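PDB 5OQ3: Cwp19 from Clostridioides difficile, which is a cell-wall protein whose TIM-barrel glycoside hydrolase domain is the part described here, the whole protein being tentatively classed as an N-acetylmuramoyl-L-alanine amidase. Local coordinates for residues Pro289-Pro294 and Leu320-Gly325; Asp56-Leu61 and Glu110-Arg115; Asn124-Thr129 and Tyr160-Pro165. One frame throughout, in Å; residues are numbered along the deposited sequence. Where two conformers were deposited one is given.

The three contacts sample different layers of one eight-stranded parallel barrel in a single chain. Interaction 1 pairs the backbone beyond strand 286-287 with strand 319-324 in the barrel wall. Interaction 2 joins helices 47-63 and 104-114 in the outer layer, about 24 Å from interaction 1 between centres. Interaction 3 packs the loop after strand 118-123 against the turn entering helix 165-181. Its centre is about 25 Å from that of interaction 1 and about 32 Å from that of interaction 2. Ordered by first segment, the chain reaches interaction 2, then 3, then 1, each closing before the next opens. None touches another; each joins a different part of the barrel, wall, helical layer or loops, through its own contacts.

Interaction 1 (Pro289-Pro294 and Leu320-Gly325); sequences PQLYWP and LYIGQG
Gly323 sits at the middle of this contact, giving and receiving one backbone hydrogen bond. Its N donates to Pro289 O at 2.9 Å, and its O accepts from Leu291 N at 3.1 Å, with a more bent N-H...O angle of 137°. The two bonds straddle Gln290 and make a single parallel bridge between Gln290 and Gly323. Two residues along the strand from Gly323, water 1 takes over: it donates to Leu291 O and accepts from Gly325 N, spanning the gap where direct pairing has stopped.

Side chains close in around this bridge. The Pro289 ring lies across the end of Leu320, its CD only 3.5 Å from Leu320 CD1, a tight carbon contact. Leu291 and Ile322 meet at an oblique angle through Leu291 CD1 and Ile322 CG2, 3.9 Å apart. Tyr292 has CG anti to its carbonyl carbon (chi1 -56°), which brings the ring alongside the strand end: Tyr292 CD1 comes within 3.4 Å of Gly325 N, and Gly323 O lies at the ring edge near its plane. Gln290 CB covers part of one ring face. Because Gly323 and Gly325 carry no side chain, the tyrosine can approach the backbone itself.

In the next shell, Gln290 NE2 is held by Ser245 and Asp191, while Gln324 OE1 accepts from Ser359 and Asn350. Helix 302-313 contacts Pro289 and Leu291 through Trp309 and Val306. On its other side, strand 319-324 bonds through Leu320 and Ile322 to strand 356-361. Tyr292 is the centre of an inverse gamma turn, where the chain bends out of its extended course. The whole is the parallel pairing of consecutive strands in a TIM barrel wall, continued just past strand 286-287 into the loop that follows.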
loop_
_atom_site.group_PDB
_atom_site.type_symbol
_atom_site.label_atom_id
_atom_site.label_comp_id
_atom_site.label_asym_id
_atom_site.label_seq_id
_atom_site.Cartn_x
_atom_site.Cartn_y
_atom_site.Cartn_z
ATOM N N PRO A 289 -1.652 -9.384 2.425
ATOM C CA PRO A 289 -2.029 -9.142 3.801
ATOM C C PRO A 289 -0.788 -8.819 4.629
ATOM O O PRO A 289 0.261 -9.470 4.504
ATOM C CB PRO A 289 -2.686 -10.464 4.231
ATOM C CG PRO A 289 -2.177 -11.477 3.239
ATOM C CD PRO A 289 -1.909 -10.758 1.974
ATOM N N GLN A 290 -0.939 -7.824 5.526
ATOM C CA GLN A 290 0.167 -7.393 6.376
ATOM C C GLN A 290 0.163 -8.237 7.647
ATOM O O GLN A 290 -0.586 -7.986 8.597
ATOM C CB GLN A 290 -0.017 -5.895 6.678
ATOM C CG GLN A 290 0.129 -5.083 5.421
ATOM C CD GLN A 290 -0.105 -3.580 5.610
ATOM O OE1 GLN A 290 -0.150 -3.042 6.700
ATOM N NE2 GLN A 290 -0.226 -2.893 4.501
ATOM N N LEU A 291 0.994 -9.287 7.622
ATOM C CA LEU A 291 1.095 -10.208 8.748
ATOM C C LEU A 291 2.264 -9.835 9.608
ATOM O O LEU A 291 3.209 -10.616 9.810
ATOM C CB LEU A 291 1.182 -11.658 8.239
ATOM C CG LEU A 291 0.045 -12.116 7.307
ATOM C CD1 LEU A 291 0.145 -13.638 7.118
ATOM C CD2 LEU A 291 -1.330 -11.718 7.793
ATOM N N TYR A 292 2.138 -8.676 10.239
ATOM C CA TYR A 292 3.242 -8.106 10.990
ATOM C C TYR A 292 3.210 -8.548 12.447
ATOM O O TYR A 292 3.254 -7.721 13.371
ATOM C CB TYR A 292 3.212 -6.571 10.871
ATOM C CG TYR A 292 3.224 -5.966 9.483
ATOM C CD1 TYR A 292 3.715 -6.647 8.375
ATOM C CD2 TYR A 292 2.830 -4.653 9.303
ATOM C CE1 TYR A 292 3.789 -6.034 7.137
ATOM C CE2 TYR A 292 2.878 -4.050 8.057
ATOM C CZ TYR A 292 3.395 -4.739 6.977
ATOM O OH TYR A 292 3.471 -4.153 5.739
ATOM N N TRP A 293 3.205 -9.865 12.645
ATOM C CA TRP A 293 3.171 -10.434 13.960
ATOM C C TRP A 293 4.099 -11.655 13.995
ATOM O O TRP A 293 4.333 -12.299 12.978
ATOM C CB TRP A 293 1.762 -10.914 14.281
ATOM C CG TRP A 293 0.737 -9.801 14.332
ATOM C CD1 TRP A 293 0.616 -8.823 15.298
ATOM C CD2 TRP A 293 -0.313 -9.556 13.394
ATOM N NE1 TRP A 293 -0.437 -8.002 15.015
ATOM C CE2 TRP A 293 -1.034 -8.431 13.859
ATOM C CE3 TRP A 293 -0.741 -10.196 12.227
ATOM C CZ2 TRP A 293 -2.149 -7.939 13.194
ATOM C CZ3 TRP A 293 -1.836 -9.690 11.554
ATOM C CH2 TRP A 293 -2.518 -8.562 12.028
ATOM N N PRO A 294 4.583 -12.019 15.183
ATOM C CA PRO A 294 5.334 -13.258 15.364
ATOM C C PRO A 294 4.484 -14.509 15.273
ATOM O O PRO A 294 3.279 -14.505 15.556
ATOM C CB PRO A 294 5.916 -13.146 16.778
ATOM C CG PRO A 294 5.676 -11.759 17.191
ATOM C CD PRO A 294 4.517 -11.249 16.430
ATOM N N LEU A 320 -1.163 -14.374 -3.995
ATOM C CA LEU A 320 -0.977 -14.066 -2.586
ATOM C C LEU A 320 0.498 -13.871 -2.243
ATOM O O LEU A 320 1.313 -14.810 -2.411
ATOM C CB LEU A 320 -1.569 -15.190 -1.734
ATOM C CG LEU A 320 -1.323 -15.123 -0.223
ATOM C CD1 LEU A 320 -1.908 -13.862 0.417
ATOM C CD2 LEU A 320 -1.925 -16.379 0.417
ATOM N N TYR A 321 0.820 -12.689 -1.700
ATOM C CA TYR A 321 2.169 -12.426 -1.174
ATOM C C TYR A 321 1.983 -12.083 0.290
ATOM O O TYR A 321 1.023 -11.423 0.625
ATOM C CB TYR A 321 2.872 -11.271 -1.931
ATOM C CG TYR A 321 2.827 -11.338 -3.439
ATOM C CD1 TYR A 321 3.172 -12.493 -4.119
ATOM C CD2 TYR A 321 2.427 -10.260 -4.180
ATOM C CE1 TYR A 321 3.139 -12.553 -5.502
ATOM C CE2 TYR A 321 2.413 -10.302 -5.580
ATOM C CZ TYR A 321 2.745 -11.447 -6.203
ATOM O OH TYR A 321 2.710 -11.466 -7.573
ATOM N N ILE A 322 2.914 -12.487 1.158
ATOM C CA ILE A 322 2.815 -12.154 2.555
ATOM C C ILE A 322 3.593 -10.895 2.869
ATOM O O ILE A 322 4.770 -10.767 2.499
ATOM C CB ILE A 322 3.324 -13.303 3.437
ATOM C CG1 ILE A 322 2.595 -14.599 3.104
ATOM C CG2 ILE A 322 3.272 -12.920 4.912
ATOM C CD1 ILE A 322 1.088 -14.562 3.221
ATOM N N GLY A 323 2.899 -9.939 3.525
ATOM C CA GLY A 323 3.586 -8.770 4.032
ATOM C C GLY A 323 4.343 -9.114 5.298
ATOM O O GLY A 323 3.750 -9.515 6.309
ATOM N N GLN A 324 5.664 -8.910 5.265
ATOM C CA GLN A 324 6.564 -9.287 6.354
ATOM C C GLN A 324 6.988 -8.071 7.145
ATOM O O GLN A 324 7.581 -7.131 6.594
ATOM C CB GLN A 324 7.832 -9.973 5.775
ATOM C CG GLN A 324 7.633 -11.070 4.726
ATOM C CD GLN A 324 6.996 -12.398 5.161
ATOM O OE1 GLN A 324 6.755 -13.235 4.318
ATOM N NE2 GLN A 324 6.800 -12.646 6.445
ATOM N N GLY A 325 6.782 -8.130 8.462
ATOM C CA GLY A 325 7.048 -7.006 9.344
ATOM C C GLY A 325 8.422 -6.880 9.939
ATOM O O GLY A 325 8.590 -6.820 11.175
HETATM O O HOH W 1 5.910 -10.762 9.269
#

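Interaction 2 (Asp56-Leu61 and Glu110-Arg115); sequences DLLDKL and EEAHKR
A salt bridge over a small apolar patch joins two neighbouring helices in the outer layer of the barrel, where Leu58 and Asp59 of helix 47-63 meet Ala112 of helix 104-114 and Arg115 just after its C-terminal end. The ionic part is carried by one carboxylate oxygen. Arg115 NE donates to Asp59 OD1 at 2.8 Å, nearly straight at 167°; the oxygen lies in the guanidinium plane and is met on its syn side, though well out of the carboxylate plane. Arg115 NH2 adds a weak bond to the same Asp59 OD1 at 3.3 Å. The two planar groups are tilted 32° against each other, and a water lies between Asp59 OD2 and Arg115 NH2, a doubtful link.

The other edge of the guanidinium turns back to the helix it follows. Arg115 NH1 donates both to Glu111 O and to Glu111 OE1, each at 2.9 Å, the latter through the anti lone pair. Held along two edges, the group has little scope to rotate. Glu111 OE2 is met by Lys114 NZ from above the carboxylate plane, extending the network to four residues.

Beneath the charges, the arm of Arg115, extended from CG to NE (chi3 176°), passes over Leu58, with Arg115 CD 3.8 Å from Leu58 CB. Leu58 CD1 reaches the backbone of the other helix, 3.7 Å from Ala112 N, and touches Ala112 CB more loosely. Thr55 also touches Arg115, while Lys62 NZ bonds to the arginine's backbone O. Such packing of neighbouring helices side by side, apolar inward and ionic toward the surface, belongs to the helical shell of a beta/alpha barrel.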
loop_
_atom_site.group_PDB
_atom_site.type_symbol
_atom_site.label_atom_id
_atom_site.label_comp_id
_atom_site.label_asym_id
_atom_site.label_seq_id
_atom_site.Cartn_x
_atom_site.Cartn_y
_atom_site.Cartn_z
ATOM N N ASP A 56 21.867 3.534 -4.442
ATOM C CA ASP A 56 22.523 2.803 -3.374
ATOM C C ASP A 56 21.540 1.874 -2.659
ATOM O O ASP A 56 21.879 0.742 -2.304
ATOM C CB ASP A 56 23.107 3.776 -2.338
ATOM C CG ASP A 56 24.406 4.457 -2.796
ATOM O OD1 ASP A 56 25.020 4.057 -3.836
ATOM O OD2 ASP A 56 24.818 5.395 -2.053
ATOM N N LEU A 57 20.318 2.350 -2.457
ATOM C CA LEU A 57 19.276 1.535 -1.833
ATOM C C LEU A 57 18.943 0.330 -2.728
ATOM O O LEU A 57 18.934 -0.805 -2.264
ATOM C CB LEU A 57 18.073 2.383 -1.463
ATOM C CG LEU A 57 16.864 1.662 -0.851
ATOM C CD1 LEU A 57 17.276 0.996 0.466
ATOM C CD2 LEU A 57 15.717 2.624 -0.640
ATOM N N LEU A 58 18.718 0.558 -4.022
ATOM C CA LEU A 58 18.425 -0.569 -4.886
ATOM C C LEU A 58 19.557 -1.571 -4.917
ATOM O O LEU A 58 19.320 -2.779 -4.984
ATOM C CB LEU A 58 18.146 -0.102 -6.283
ATOM C CG LEU A 58 16.882 0.694 -6.538
ATOM C CD1 LEU A 58 16.658 0.738 -8.025
ATOM C CD2 LEU A 58 15.666 0.058 -5.883
ATOM N N ASP A 59 20.802 -1.064 -4.920
ATOM C CA ASP A 59 21.919 -1.996 -4.962
ATOM C C ASP A 59 21.910 -2.923 -3.742
ATOM O O ASP A 59 22.147 -4.115 -3.864
ATOM C CB ASP A 59 23.267 -1.257 -4.980
ATOM C CG ASP A 59 23.573 -0.554 -6.291
ATOM O OD1 ASP A 59 22.985 -0.899 -7.338
ATOM O OD2 ASP A 59 24.485 0.311 -6.256
ATOM N N LYS A 60 21.625 -2.370 -2.577
ATOM C CA LYS A 60 21.612 -3.165 -1.362
ATOM C C LYS A 60 20.428 -4.174 -1.415
ATOM O O LYS A 60 20.602 -5.343 -1.092
ATOM C CB LYS A 60 21.547 -2.244 -0.139
ATOM C CG LYS A 60 22.005 -2.864 1.180
ATOM C CD LYS A 60 23.528 -2.926 1.353
ATOM C CE LYS A 60 24.224 -1.597 1.718
ATOM N NZ LYS A 60 23.991 -1.109 3.114
ATOM N N LEU A 61 19.259 -3.735 -1.884
ATOM C CA LEU A 61 18.119 -4.654 -1.994
ATOM C C LEU A 61 18.406 -5.790 -2.985
ATOM O O LEU A 61 18.159 -6.950 -2.685
ATOM C CB LEU A 61 16.881 -3.880 -2.409
ATOM C CG LEU A 61 16.391 -2.780 -1.458
ATOM C CD1 LEU A 61 15.234 -2.008 -2.078
ATOM C CD2 LEU A 61 16.013 -3.367 -0.118
ATOM N N GLU A 110 13.683 3.628 -14.380
ATOM C CA GLU A 110 14.728 3.194 -15.284
ATOM C C GLU A 110 15.880 2.546 -14.500
ATOM O O GLU A 110 16.467 1.559 -14.978
ATOM C CB GLU A 110 15.218 4.321 -16.180
ATOM C CG GLU A 110 14.181 4.741 -17.219
ATOM C CD GLU A 110 14.509 5.922 -18.083
ATOM O OE1 GLU A 110 15.442 6.661 -17.805
ATOM O OE2 GLU A 110 13.771 6.107 -19.106
ATOM N N GLU A 111 16.171 3.051 -13.298
ATOM C CA GLU A 111 17.219 2.457 -12.526
ATOM C C GLU A 111 16.834 1.107 -11.927
ATOM O O GLU A 111 17.693 0.218 -11.786
ATOM C CB GLU A 111 17.657 3.437 -11.418
ATOM C CG GLU A 111 18.341 4.693 -11.996
ATOM C CD GLU A 111 19.681 4.459 -12.689
ATOM O OE1 GLU A 111 20.373 3.515 -12.295
ATOM O OE2 GLU A 111 20.002 5.235 -13.636
ATOM N N ALA A 112 15.556 0.914 -11.572
ATOM C CA ALA A 112 15.087 -0.410 -11.210
ATOM C C ALA A 112 15.215 -1.371 -12.374
ATOM O O ALA A 112 15.752 -2.475 -12.233
ATOM C CB ALA A 112 13.625 -0.357 -10.682
ATOM N N HIS A 113 14.761 -0.942 -13.549
ATOM C CA HIS A 113 14.791 -1.848 -14.671
ATOM C C HIS A 113 16.202 -2.242 -15.127
ATOM O O HIS A 113 16.430 -3.385 -15.533
ATOM C CB HIS A 113 14.020 -1.247 -15.810
ATOM C CG HIS A 113 12.532 -1.258 -15.580
ATOM N ND1 HIS A 113 11.644 -0.565 -16.388
ATOM C CD2 HIS A 113 11.774 -1.892 -14.650
ATOM C CE1 HIS A 113 10.407 -0.822 -15.990
ATOM N NE2 HIS A 113 10.456 -1.627 -14.938
ATOM N N LYS A 114 17.149 -1.300 -15.042
ATOM C CA LYS A 114 18.544 -1.642 -15.422
ATOM C C LYS A 114 19.130 -2.700 -14.497
ATOM O O LYS A 114 20.070 -3.401 -14.885
ATOM C CB LYS A 114 19.418 -0.368 -15.426
ATOM C CG LYS A 114 19.156 0.437 -16.691
ATOM C CD LYS A 114 20.101 1.619 -16.848
ATOM C CE LYS A 114 19.905 2.660 -15.773
ATOM N NZ LYS A 114 20.810 3.803 -16.023
ATOM N N ARG A 115 18.598 -2.814 -13.280
ATOM C CA ARG A 115 19.018 -3.819 -12.329
ATOM C C ARG A 115 18.126 -5.088 -12.365
ATOM O O ARG A 115 18.230 -5.943 -11.488
ATOM C CB ARG A 115 19.008 -3.224 -10.928
ATOM C CG ARG A 115 20.102 -2.201 -10.712
ATOM C CD ARG A 115 19.837 -1.404 -9.453
ATOM N NE ARG A 115 20.926 -0.491 -9.201
ATOM C CZ ARG A 115 21.142 0.643 -9.851
ATOM N NH1 ARG A 115 20.320 1.072 -10.803
ATOM N NH2 ARG A 115 22.211 1.380 -9.552
HETATM O O HOH W 2 24.887 2.063 -7.984
#

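Interaction 3 (Asn124-Thr129 and Tyr160-Pro165); sequences NPYRIT and YDPGLP
Two CH-pi contacts, each of an aliphatic group over a tyrosine face, dominate the meeting of residues 124-129 with 160-165. Pro162 CG stands 3.7 Å from the centroid of the Tyr126 ring, almost on the normal, and Pro125 CB covers the opposite face, leaving the phenol between two prolines. Ile128 CG1 lies 3.6 Å from the centroid of the Tyr160 ring, somewhat toward its rim. With CG1 anti to its carbonyl carbon (chi1 -55°), the isoleucine lays that branch over the ring, crossing the tyrosine at about a right angle, and its CD1 continues to 3.5 Å from Tyr160 N.

Among polar links, one backbone bond ties the segments directly: Tyr160 N donates to Tyr126 O at 2.9 Å, in the carbonyl plane. Water 3 makes a second connection, accepting from Tyr126 OH and donating to Pro162 O.

Each loop is also braced from within. Asn124 OD1 accepts from Arg127 N, an Asx motif, and Asp161 OD1 accepts from Gly163 N, an Asx turn within the type I beta turn from Asp161 to Leu164.

Helix 165-181 starts directly after the N-cap residue Leu164, and its Ile171 touches both Pro125 and Tyr126. Helix 214-236 reaches Tyr126 through Val222 and Leu225, while Ala144 of helix 143-146 meets Ile128 and Tyr160. The contact thus joins the loop leaving barrel strand 118-123 to the turn between the hairpin strand 157-160 and helix 165-181.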
loop_
_atom_site.group_PDB
_atom_site.type_symbol
_atom_site.label_atom_id
_atom_site.label_comp_id
_atom_site.label_asym_id
_atom_site.label_seq_id
_atom_site.Cartn_x
_atom_site.Cartn_y
_atom_site.Cartn_z
ATOM N N ASN A 124 -1.622 6.061 -2.148
ATOM C CA ASN A 124 -2.607 6.133 -1.067
ATOM C C ASN A 124 -3.836 6.862 -1.657
ATOM O O ASN A 124 -3.721 8.016 -2.036
ATOM C CB ASN A 124 -2.010 6.833 0.145
ATOM C CG ASN A 124 -2.993 6.943 1.288
ATOM O OD1 ASN A 124 -4.168 7.290 1.082
ATOM N ND2 ASN A 124 -2.498 6.710 2.523
ATOM N N PRO A 125 -4.991 6.186 -1.811
ATOM C CA PRO A 125 -6.061 6.839 -2.559
ATOM C C PRO A 125 -6.699 8.057 -1.856
ATOM O O PRO A 125 -6.908 9.077 -2.517
ATOM C CB PRO A 125 -7.099 5.705 -2.758
ATOM C CG PRO A 125 -6.744 4.661 -1.764
ATOM C CD PRO A 125 -5.285 4.770 -1.521
ATOM N N TYR A 126 -7.101 7.915 -0.582
ATOM C CA TYR A 126 -8.027 8.887 0.047
ATOM C C TYR A 126 -7.369 9.909 0.999
ATOM O O TYR A 126 -8.025 10.868 1.340
ATOM C CB TYR A 126 -9.144 8.202 0.837
ATOM C CG TYR A 126 -9.882 7.076 0.112
ATOM C CD1 TYR A 126 -10.638 7.302 -1.025
ATOM C CD2 TYR A 126 -9.851 5.794 0.616
ATOM C CE1 TYR A 126 -11.325 6.278 -1.652
ATOM C CE2 TYR A 126 -10.557 4.761 0.027
ATOM C CZ TYR A 126 -11.311 5.013 -1.108
ATOM O OH TYR A 126 -11.986 3.968 -1.671
ATOM N N ARG A 127 -6.110 9.709 1.423
ATOM C CA ARG A 127 -5.512 10.648 2.355
ATOM C C ARG A 127 -5.373 11.998 1.702
ATOM O O ARG A 127 -4.950 12.107 0.541
ATOM C CB ARG A 127 -4.131 10.124 2.767
ATOM C CG ARG A 127 -3.216 11.132 3.496
ATOM C CD ARG A 127 -1.828 10.546 3.716
ATOM N NE ARG A 127 -1.853 9.480 4.705
ATOM C CZ ARG A 127 -0.952 8.500 4.795
ATOM N NH1 ARG A 127 0.101 8.458 3.987
ATOM N NH2 ARG A 127 -1.087 7.565 5.734
ATOM N N ILE A 128 -5.640 13.040 2.484
ATOM C CA ILE A 128 -5.335 14.428 2.089
ATOM C C ILE A 128 -4.340 15.061 3.070
ATOM O O ILE A 128 -3.314 15.507 2.641
ATOM C CB ILE A 128 -6.586 15.338 1.951
ATOM C CG1 ILE A 128 -7.622 14.740 0.995
ATOM C CG2 ILE A 128 -6.151 16.727 1.489
ATOM C CD1 ILE A 128 -8.974 15.396 1.088
ATOM N N THR A 129 -4.660 15.107 4.359
ATOM C CA THR A 129 -3.781 15.760 5.328
ATOM C C THR A 129 -3.295 14.832 6.409
ATOM O O THR A 129 -3.877 13.775 6.624
ATOM C CB THR A 129 -4.487 16.938 6.032
ATOM O OG1 THR A 129 -5.593 16.452 6.788
ATOM C CG2 THR A 129 -4.946 17.972 5.041
ATOM N N TYR A 160 -10.505 12.276 1.108
ATOM C CA TYR A 160 -11.492 12.223 0.031
ATOM C C TYR A 160 -12.610 11.251 0.430
ATOM O O TYR A 160 -12.333 10.236 1.081
ATOM C CB TYR A 160 -10.885 11.804 -1.289
ATOM C CG TYR A 160 -9.879 12.789 -1.818
ATOM C CD1 TYR A 160 -10.274 14.072 -2.251
ATOM C CD2 TYR A 160 -8.540 12.494 -1.819
ATOM C CE1 TYR A 160 -9.347 14.986 -2.680
ATOM C CE2 TYR A 160 -7.596 13.392 -2.281
ATOM C CZ TYR A 160 -8.008 14.659 -2.695
ATOM O OH TYR A 160 -7.072 15.556 -3.155
ATOM N N ASP A 161 -13.831 11.554 0.040
ATOM C CA ASP A 161 -15.007 10.729 0.360
ATOM C C ASP A 161 -15.099 9.534 -0.586
ATOM O O ASP A 161 -15.409 9.702 -1.782
ATOM C CB ASP A 161 -16.262 11.617 0.236
ATOM C CG ASP A 161 -17.545 10.958 0.705
ATOM O OD1 ASP A 161 -17.583 9.702 0.838
ATOM O OD2 ASP A 161 -18.473 11.769 0.961
ATOM N N PRO A 162 -14.873 8.313 -0.075
ATOM C CA PRO A 162 -14.928 7.138 -0.963
ATOM C C PRO A 162 -16.289 6.912 -1.608
ATOM O O PRO A 162 -16.360 6.135 -2.606
ATOM C CB PRO A 162 -14.527 5.990 -0.033
ATOM C CG PRO A 162 -13.824 6.626 1.132
ATOM C CD PRO A 162 -14.495 7.955 1.298
ATOM N N GLY A 163 -17.344 7.519 -1.066
ATOM C CA GLY A 163 -18.675 7.330 -1.590
ATOM C C GLY A 163 -19.103 8.210 -2.729
ATOM O O GLY A 163 -20.200 7.994 -3.242
ATOM N N LEU A 164 -18.265 9.145 -3.177
ATOM C CA LEU A 164 -18.641 10.013 -4.276
ATOM C C LEU A 164 -18.146 9.441 -5.572
ATOM O O LEU A 164 -16.924 9.192 -5.736
ATOM C CB LEU A 164 -18.083 11.420 -4.075
ATOM C CG LEU A 164 -18.763 12.234 -2.957
ATOM C CD1 LEU A 164 -18.002 13.500 -2.702
ATOM C CD2 LEU A 164 -20.210 12.546 -3.322
ATOM N N PRO A 165 -19.039 9.377 -6.573
ATOM C CA PRO A 165 -18.548 8.921 -7.848
ATOM C C PRO A 165 -17.431 9.815 -8.434
ATOM O O PRO A 165 -16.510 9.298 -9.098
ATOM C CB PRO A 165 -19.803 8.946 -8.736
ATOM C CG PRO A 165 -20.954 8.900 -7.803
ATOM C CD PRO A 165 -20.523 9.472 -6.513
HETATM O O HOH W 3 -14.142 4.509 -3.188
#